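Local coordinates for glycoside hydrolase family protein (Novosphingobium sp. PP1Y, PDB 6Q2F) that probably hydrolyses alpha-L-rhamnosidic bonds, releasing terminal rhamnose from glycosides as an alpha-L-rhamnosidase, at residues A[309-313]-A[314-318]; A[392-395]-A[396-399]; A[489-492]-A[493-497]. All blocks are in the same frame, centred on the assembly; numbering follows the deposited sequence.

Contact 1 (A[309-313]-A[314-318]); sequences LELSN and VPTTI
Thr316 faces back across a tight reversal of the chain and spends its two branches on different tasks. OG1 donates to the backbone O of Glu310 at 2.6 Å; the C=O...donor angle of 153° and the position of OG1 in the carbonyl plane mark a well-directed bond. The first torsion (chi1 -64°) sets OG1 beside its own backbone N and leaves Thr316 CG2 anti to that N, 4.1 Å from Leu309 CB. A water that donates to Thr316 OG1 at 2.7 Å gives this hydroxyl a second bond. The same water donates to Val314 O and accepts from Ser312 N, which uses both of its protons and links three residues of the turn.

Val314 lies at the far end of the loop. Its O also receives the hydroxyl of Ser312, with OG 3.1 Å from Val314 O and tilted 23° out of the carbonyl plane, so two donors reach this oxygen. The Val314 branch CG2 rests 3.5 Å from Ser312 OG, while CG1 sits beside the Asn313 carbonyl.

Leu309 supplies the apolar end. Its CG and CD1 both lie 3.6 Å from Ile318 CD1, and the two side chains cross at about a right angle. Both residues also touch Leu294 of strand 293-297, and Leu309 reaches Val276 of strand 268-277. These neighbours place the pair between the six-stranded and four-stranded antiparallel sheets, consistent with a beta-sandwich in which 309-315 passes from strand 303-308 to strand 316-325.

The chemistry therefore changes along the turn. Its mouth is closed by branched aliphatic side chains, whereas in its middle hydroxyls and one water bond to backbone groups of a stretch with no backbone-to-backbone hydrogen bond across the turn; its shape probably rests largely on side-chain oxygens.

Contact 2 (A[392-395]-A[396-399]); sequences RDYY and ALVG
Tyr394 and Leu397 form the close-packed apolar side of this turn: their side chains run side by side, pointing the same way, and Tyr394 CD1 meets Leu397 CD1 at 3.8 Å, an oblique approach to the ring. The backbone between them folds back on itself. Ala396 N donates to Asp393 O at 3.1 Å, with an N-H...O angle of 142°, as in a beta turn; a longer, weak bond runs from Leu397 N to Tyr394 O at 3.5 Å. Leu397 is then the centre of an inverse gamma turn, which bends the chain again.

The solvent side belongs to Asp393, Ala396 and Val398, which are partly or fully exposed. Ala396 CB still lies close against Asp393, 3.6 Å from Asp393 OD2, but Val398 is loose, its CG2 coming no nearer than 4.2 Å to Tyr395 O. With CG anti to the backbone N (chi1 177°), the Asp393 carboxylate swings over the turn, and OD1 accepts from Tyr395 N at 3.0 Å, closing an Asx turn. Replacing Asp393 by an alanine would probably leave the N-H of Tyr395 without this acceptor and the start of the turn less fixed.

Around the loop, Leu397 packs on Thr384 and Lys385 of helix 382-385, and Tyr394 OH bonds to Thr384 O. The Tyr394 ring makes a cation-pi contact with Arg554 of helix 543-575, while Tyr395 stacks on His800.

Contact 3 (A[489-492]-A[493-497]); sequences PDMV and GKRGV
Met491 O, the backbone oxygen of a selenomethionine, receives Val497 N at 2.8 Å with a nearly straight N-H...O angle of 167°, although the donor stands 44° out of the carbonyl plane. A CA-H...O contact from Gly496 CA to Met491 O, 3.6 Å long, adds a second approach. Together with the bond from Gly493 N to Val497 O, also 2.8 Å, this makes a single beta bridge between Val492 and Val497.

The loop so closed needs both glycines: a CB on Gly496 would fall against Met491 O, and one on Gly493 against Val492 O.

Beside the bridge, the Met491 chain, bent at its second and third torsions, has its CE over the centre of one face of the Arg495 guanidinium, 3.8 Å from Arg495 CZ, while SE lies beside Gly496 CA. The NH2 end of Arg495 forms a salt bridge with Asp122 of helix 108-124. One water links Asp490 O to Arg495 N, the latter bond weak.

A backbone bridge thus sets the loop's shape, while the methyl carbon CE sits over one face of a guanidinium whose charge is met by Asp122, which probably restricts its rotation.

In the fold
From the N terminus the three contacts follow in series, each closing a short loop of its own; none nests within or crosses another. Contact 1 turns the chain from one antiparallel sheet to the next. Contact 2, its centre about 14 Å away from that of contact 1, lies after helix 382-385, and both contacts pack on this short helix, although they do not touch each other. Contact 3 lies about 49 Å from contact 1 and about 48 Å from contact 2, centre to centre. It joins helix 469-487 to strand 497-502 of the closed parallel barrel, a (beta/alpha)8 arrangement, and that strand leads to Asp503 and Ser504 of the sodium site.

Contact 1 (A[309-313]-A[314-318])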
loop_
_atom_site.group_PDB
_atom_site.type_symbol
_atom_site.label_atom_id
_atom_site.label_comp_id
_atom_site.label_asym_id
_atom_site.label_seq_id
_atom_site.Cartn_x
_atom_site.Cartn_y
_atom_site.Cartn_z
ATOM N N LEU A 309 -24.173 5.002 -15.913
ATOM C CA LEU A 309 -23.774 3.636 -15.591
ATOM C C LEU A 309 -22.257 3.548 -15.656
ATOM O O LEU A 309 -21.684 3.606 -16.748
ATOM C CB LEU A 309 -24.397 2.625 -16.558
ATOM C CG LEU A 309 -25.916 2.462 -16.618
ATOM C CD1 LEU A 309 -26.542 3.448 -17.588
ATOM C CD2 LEU A 309 -26.279 1.038 -16.995
ATOM N N GLU A 310 -21.606 3.401 -14.501
ATOM C CA GLU A 310 -20.198 3.026 -14.517
ATOM C C GLU A 310 -20.082 1.590 -14.999
ATOM O O GLU A 310 -20.777 0.699 -14.499
ATOM C CB GLU A 310 -19.562 3.171 -13.137
ATOM C CG GLU A 310 -18.857 4.501 -12.898
ATOM C CD GLU A 310 -17.835 4.421 -11.775
ATOM O OE1 GLU A 310 -16.773 3.788 -11.971
ATOM O OE2 GLU A 310 -18.099 4.983 -10.690
ATOM N N LEU A 311 -19.218 1.370 -15.986
ATOM C CA LEU A 311 -19.045 0.061 -16.593
ATOM C C LEU A 311 -17.785 -0.602 -16.058
ATOM O O LEU A 311 -16.856 0.063 -15.588
ATOM C CB LEU A 311 -18.980 0.175 -18.114
ATOM C CG LEU A 311 -20.259 0.755 -18.714
ATOM C CD1 LEU A 311 -20.140 0.889 -20.229
ATOM C CD2 LEU A 311 -21.470 -0.098 -18.320
ATOM N N SER A 312 -17.753 -1.914 -16.088
ATOM C CA SER A 312 -16.644 -2.649 -15.561
ATOM C C SER A 312 -16.607 -4.018 -16.139
ATOM O O SER A 312 -17.312 -4.312 -17.056
ATOM C CB SER A 312 -16.776 -2.760 -14.050
ATOM O OG SER A 312 -17.769 -3.673 -13.679
ATOM N N ASN A 313 -15.780 -4.855 -15.553
ATOM C CA ASN A 313 -15.626 -6.228 -15.946
ATOM C C ASN A 313 -16.826 -7.085 -15.616
ATOM O O ASN A 313 -16.881 -8.203 -15.993
ATOM C CB ASN A 313 -14.330 -6.832 -15.440
ATOM C CG ASN A 313 -14.351 -7.113 -13.962
ATOM O OD1 ASN A 313 -14.751 -6.281 -13.197
ATOM N ND2 ASN A 313 -13.926 -8.281 -13.576
ATOM N N VAL A 314 -17.775 -6.553 -14.879
ATOM C CA VAL A 314 -18.993 -7.282 -14.577
ATOM C C VAL A 314 -20.161 -6.403 -14.934
ATOM O O VAL A 314 -19.989 -5.236 -15.078
ATOM C CB VAL A 314 -19.084 -7.747 -13.137
ATOM C CG1 VAL A 314 -17.996 -8.738 -12.854
ATOM C CG2 VAL A 314 -19.059 -6.562 -12.207
ATOM N N PRO A 315 -21.339 -6.960 -15.098
ATOM C CA PRO A 315 -22.471 -6.125 -15.511
ATOM C C PRO A 315 -22.737 -5.003 -14.517
ATOM O O PRO A 315 -22.286 -5.032 -13.374
ATOM C CB PRO A 315 -23.643 -7.112 -15.571
ATOM C CG PRO A 315 -23.005 -8.441 -15.774
ATOM C CD PRO A 315 -21.707 -8.388 -15.050
ATOM N N THR A 316 -23.481 -3.997 -14.974
ATOM C CA THR A 316 -23.889 -2.871 -14.141
ATOM C C THR A 316 -25.404 -2.773 -14.169
ATOM O O THR A 316 -26.002 -2.653 -15.242
ATOM C CB THR A 316 -23.268 -1.557 -14.624
ATOM O OG1 THR A 316 -21.843 -1.619 -14.496
ATOM C CG2 THR A 316 -23.789 -0.397 -13.797
ATOM N N THR A 317 -26.022 -2.828 -12.995
ATOM C CA THR A 317 -27.461 -2.672 -12.862
ATOM C C THR A 317 -27.746 -1.364 -12.141
ATOM O O THR A 317 -27.105 -1.062 -11.135
ATOM C CB THR A 317 -28.058 -3.850 -12.098
ATOM O OG1 THR A 317 -27.790 -5.060 -12.824
ATOM C CG2 THR A 317 -29.556 -3.674 -11.937
ATOM N N ILE A 318 -28.673 -0.578 -12.678
ATOM C CA ILE A 318 -29.124 0.650 -12.043
ATOM C C ILE A 318 -30.633 0.581 -11.970
ATOM O O ILE A 318 -31.275 -0.047 -12.813
ATOM C CB ILE A 318 -28.684 1.920 -12.800
ATOM C CG1 ILE A 318 -29.175 1.865 -14.247
ATOM C CG2 ILE A 318 -27.164 2.108 -12.716
ATOM C CD1 ILE A 318 -29.038 3.184 -14.981
HETATM O O HOH W 1 -20.492 -2.928 -16.376
#

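Contact 2 (A[392-395]-A[396-399])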
loop_
_atom_site.group_PDB
_atom_site.type_symbol
_atom_site.label_atom_id
_atom_site.label_comp_id
_atom_site.label_asym_id
_atom_site.label_seq_id
_atom_site.Cartn_x
_atom_site.Cartn_y
_atom_site.Cartn_z
ATOM N N ARG A 392 -15.385 2.775 -4.602
ATOM C CA ARG A 392 -14.514 3.502 -3.755
ATOM C C ARG A 392 -15.168 3.879 -2.444
ATOM O O ARG A 392 -14.572 3.840 -1.416
ATOM C CB ARG A 392 -14.008 4.712 -4.496
ATOM C CG ARG A 392 -13.153 5.601 -3.649
ATOM C CD ARG A 392 -12.732 6.848 -4.386
ATOM N NE ARG A 392 -11.337 7.143 -4.084
ATOM C CZ ARG A 392 -10.354 6.242 -4.087
ATOM N NH1 ARG A 392 -10.590 4.970 -4.336
ATOM N NH2 ARG A 392 -9.140 6.624 -3.818
ATOM N N ASP A 393 -16.419 4.247 -2.512
ATOM C CA ASP A 393 -17.197 4.727 -1.374
ATOM C C ASP A 393 -18.598 4.166 -1.533
ATOM O O ASP A 393 -19.378 4.659 -2.351
ATOM C CB ASP A 393 -17.218 6.258 -1.322
ATOM C CG ASP A 393 -18.076 6.795 -0.184
ATOM O OD1 ASP A 393 -18.510 6.002 0.681
ATOM O OD2 ASP A 393 -18.294 8.020 -0.142
ATOM N N TYR A 394 -18.920 3.135 -0.751
ATOM C CA TYR A 394 -20.228 2.522 -0.895
ATOM C C TYR A 394 -21.339 3.422 -0.373
ATOM O O TYR A 394 -22.505 3.222 -0.734
ATOM C CB TYR A 394 -20.244 1.167 -0.196
ATOM C CG TYR A 394 -19.622 0.073 -1.033
ATOM C CD1 TYR A 394 -20.341 -0.511 -2.069
ATOM C CD2 TYR A 394 -18.326 -0.369 -0.807
ATOM C CE1 TYR A 394 -19.810 -1.511 -2.845
ATOM C CE2 TYR A 394 -17.773 -1.383 -1.598
ATOM C CZ TYR A 394 -18.533 -1.951 -2.618
ATOM O OH TYR A 394 -18.036 -2.963 -3.417
ATOM N N TYR A 395 -21.013 4.422 0.450
ATOM C CA TYR A 395 -22.056 5.345 0.883
ATOM C C TYR A 395 -22.423 6.306 -0.231
ATOM O O TYR A 395 -23.517 6.874 -0.213
ATOM C CB TYR A 395 -21.614 6.121 2.125
ATOM C CG TYR A 395 -21.269 5.239 3.297
ATOM C CD1 TYR A 395 -21.957 4.055 3.529
ATOM C CD2 TYR A 395 -20.243 5.576 4.166
ATOM C CE1 TYR A 395 -21.642 3.237 4.594
ATOM C CE2 TYR A 395 -19.922 4.761 5.242
ATOM C CZ TYR A 395 -20.624 3.592 5.460
ATOM O OH TYR A 395 -20.313 2.776 6.519
ATOM N N ALA A 396 -21.524 6.499 -1.203
ATOM C CA ALA A 396 -21.781 7.419 -2.306
ATOM C C ALA A 396 -22.795 6.867 -3.305
ATOM O O ALA A 396 -23.305 7.630 -4.129
ATOM C CB ALA A 396 -20.469 7.758 -3.022
ATOM N N LEU A 397 -23.093 5.566 -3.261
ATOM C CA LEU A 397 -24.075 4.959 -4.164
ATOM C C LEU A 397 -25.479 5.315 -3.680
ATOM O O LEU A 397 -26.199 4.511 -3.092
ATOM C CB LEU A 397 -23.892 3.451 -4.238
ATOM C CG LEU A 397 -22.484 2.929 -4.492
ATOM C CD1 LEU A 397 -22.498 1.417 -4.514
ATOM C CD2 LEU A 397 -21.942 3.497 -5.800
ATOM N N VAL A 398 -25.882 6.551 -3.944
ATOM C CA VAL A 398 -27.192 7.021 -3.499
ATOM C C VAL A 398 -28.260 6.462 -4.429
ATOM O O VAL A 398 -28.179 6.607 -5.657
ATOM C CB VAL A 398 -27.240 8.557 -3.446
ATOM C CG1 VAL A 398 -28.514 9.017 -2.754
ATOM C CG2 VAL A 398 -26.002 9.095 -2.733
ATOM N N GLY A 399 -29.254 5.811 -3.849
ATOM C CA GLY A 399 -30.296 5.192 -4.633
ATOM C C GLY A 399 -31.374 6.176 -5.017
ATOM O O GLY A 399 -31.432 7.324 -4.543
#

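Contact 3 (A[489-492]-A[493-497])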
loop_
_atom_site.group_PDB
_atom_site.type_symbol
_atom_site.label_atom_id
_atom_site.label_comp_id
_atom_site.label_asym_id
_atom_site.label_seq_id
_atom_site.Cartn_x
_atom_site.Cartn_y
_atom_site.Cartn_z
ATOM N N PRO A 489 14.815 -28.734 7.308
ATOM C CA PRO A 489 13.976 -28.216 8.407
ATOM C C PRO A 489 14.766 -27.433 9.442
ATOM O O PRO A 489 14.190 -26.578 10.118
ATOM C CB PRO A 489 13.342 -29.479 9.022
ATOM C CG PRO A 489 13.731 -30.643 8.057
ATOM C CD PRO A 489 14.969 -30.191 7.349
ATOM N N ASP A 490 16.074 -27.675 9.570
ATOM C CA ASP A 490 16.893 -26.860 10.460
ATOM C C ASP A 490 17.064 -25.437 9.944
ATOM O O ASP A 490 17.567 -24.580 10.676
ATOM C CB ASP A 490 18.272 -27.515 10.670
ATOM C CG ASP A 490 19.002 -27.828 9.346
ATOM O OD1 ASP A 490 18.355 -28.343 8.405
ATOM O OD2 ASP A 490 20.227 -27.556 9.239
HETATM N N MSE A 491 16.655 -25.160 8.712
HETATM C CA MSE A 491 16.880 -23.844 8.128
HETATM C C MSE A 491 15.562 -23.125 7.860
HETATM O O MSE A 491 15.492 -22.245 7.016
HETATM C CB MSE A 491 17.682 -23.979 6.831
HETATM C CG MSE A 491 19.151 -24.319 7.027
HETATM SE SE MSE A 491 20.176 -22.825 7.884
HETATM C CE MSE A 491 20.694 -23.702 9.520
ATOM N N VAL A 492 14.510 -23.513 8.573
ATOM C CA VAL A 492 13.231 -22.829 8.505
ATOM C C VAL A 492 12.747 -22.631 9.938
ATOM O O VAL A 492 12.548 -23.607 10.676
ATOM C CB VAL A 492 12.188 -23.605 7.680
ATOM C CG1 VAL A 492 10.885 -22.842 7.670
ATOM C CG2 VAL A 492 12.689 -23.832 6.232
ATOM N N GLY A 493 12.561 -21.376 10.337
ATOM C CA GLY A 493 12.116 -21.098 11.697
ATOM C C GLY A 493 13.127 -20.249 12.437
ATOM O O GLY A 493 13.272 -19.066 12.127
ATOM N N LYS A 494 13.841 -20.843 13.394
ATOM C CA LYS A 494 14.792 -20.092 14.205
ATOM C C LYS A 494 16.099 -19.811 13.474
ATOM O O LYS A 494 16.856 -18.936 13.901
ATOM C CB LYS A 494 15.078 -20.844 15.499
ATOM C CG LYS A 494 13.829 -20.968 16.370
ATOM C CD LYS A 494 14.151 -21.512 17.750
ATOM C CE LYS A 494 13.256 -20.862 18.792
ATOM N NZ LYS A 494 13.695 -21.176 20.179
ATOM N N ARG A 495 16.367 -20.518 12.379
ATOM C CA ARG A 495 17.592 -20.352 11.621
ATOM C C ARG A 495 17.252 -20.401 10.142
ATOM O O ARG A 495 16.247 -21.000 9.744
ATOM C CB ARG A 495 18.610 -21.437 11.996
ATOM C CG ARG A 495 19.240 -21.227 13.392
ATOM C CD ARG A 495 20.153 -22.385 13.770
ATOM N NE ARG A 495 21.464 -22.303 13.125
ATOM C CZ ARG A 495 22.272 -23.345 12.922
ATOM N NH1 ARG A 495 21.905 -24.569 13.294
ATOM N NH2 ARG A 495 23.447 -23.168 12.326
ATOM N N GLY A 496 18.090 -19.764 9.327
ATOM C CA GLY A 496 17.895 -19.778 7.887
ATOM C C GLY A 496 16.745 -18.882 7.468
ATOM O O GLY A 496 16.859 -17.652 7.528
ATOM N N VAL A 497 15.646 -19.481 7.010
ATOM C CA VAL A 497 14.438 -18.720 6.690
ATOM C C VAL A 497 13.775 -18.317 8.010
ATOM O O VAL A 497 13.350 -19.172 8.789
ATOM C CB VAL A 497 13.483 -19.531 5.806
ATOM C CG1 VAL A 497 12.260 -18.703 5.429
ATOM C CG2 VAL A 497 14.192 -20.006 4.546
HETATM O O HOH W 2 15.594 -23.464 12.465
HETATM O O HOH W 3 12.643 -24.026 13.645
#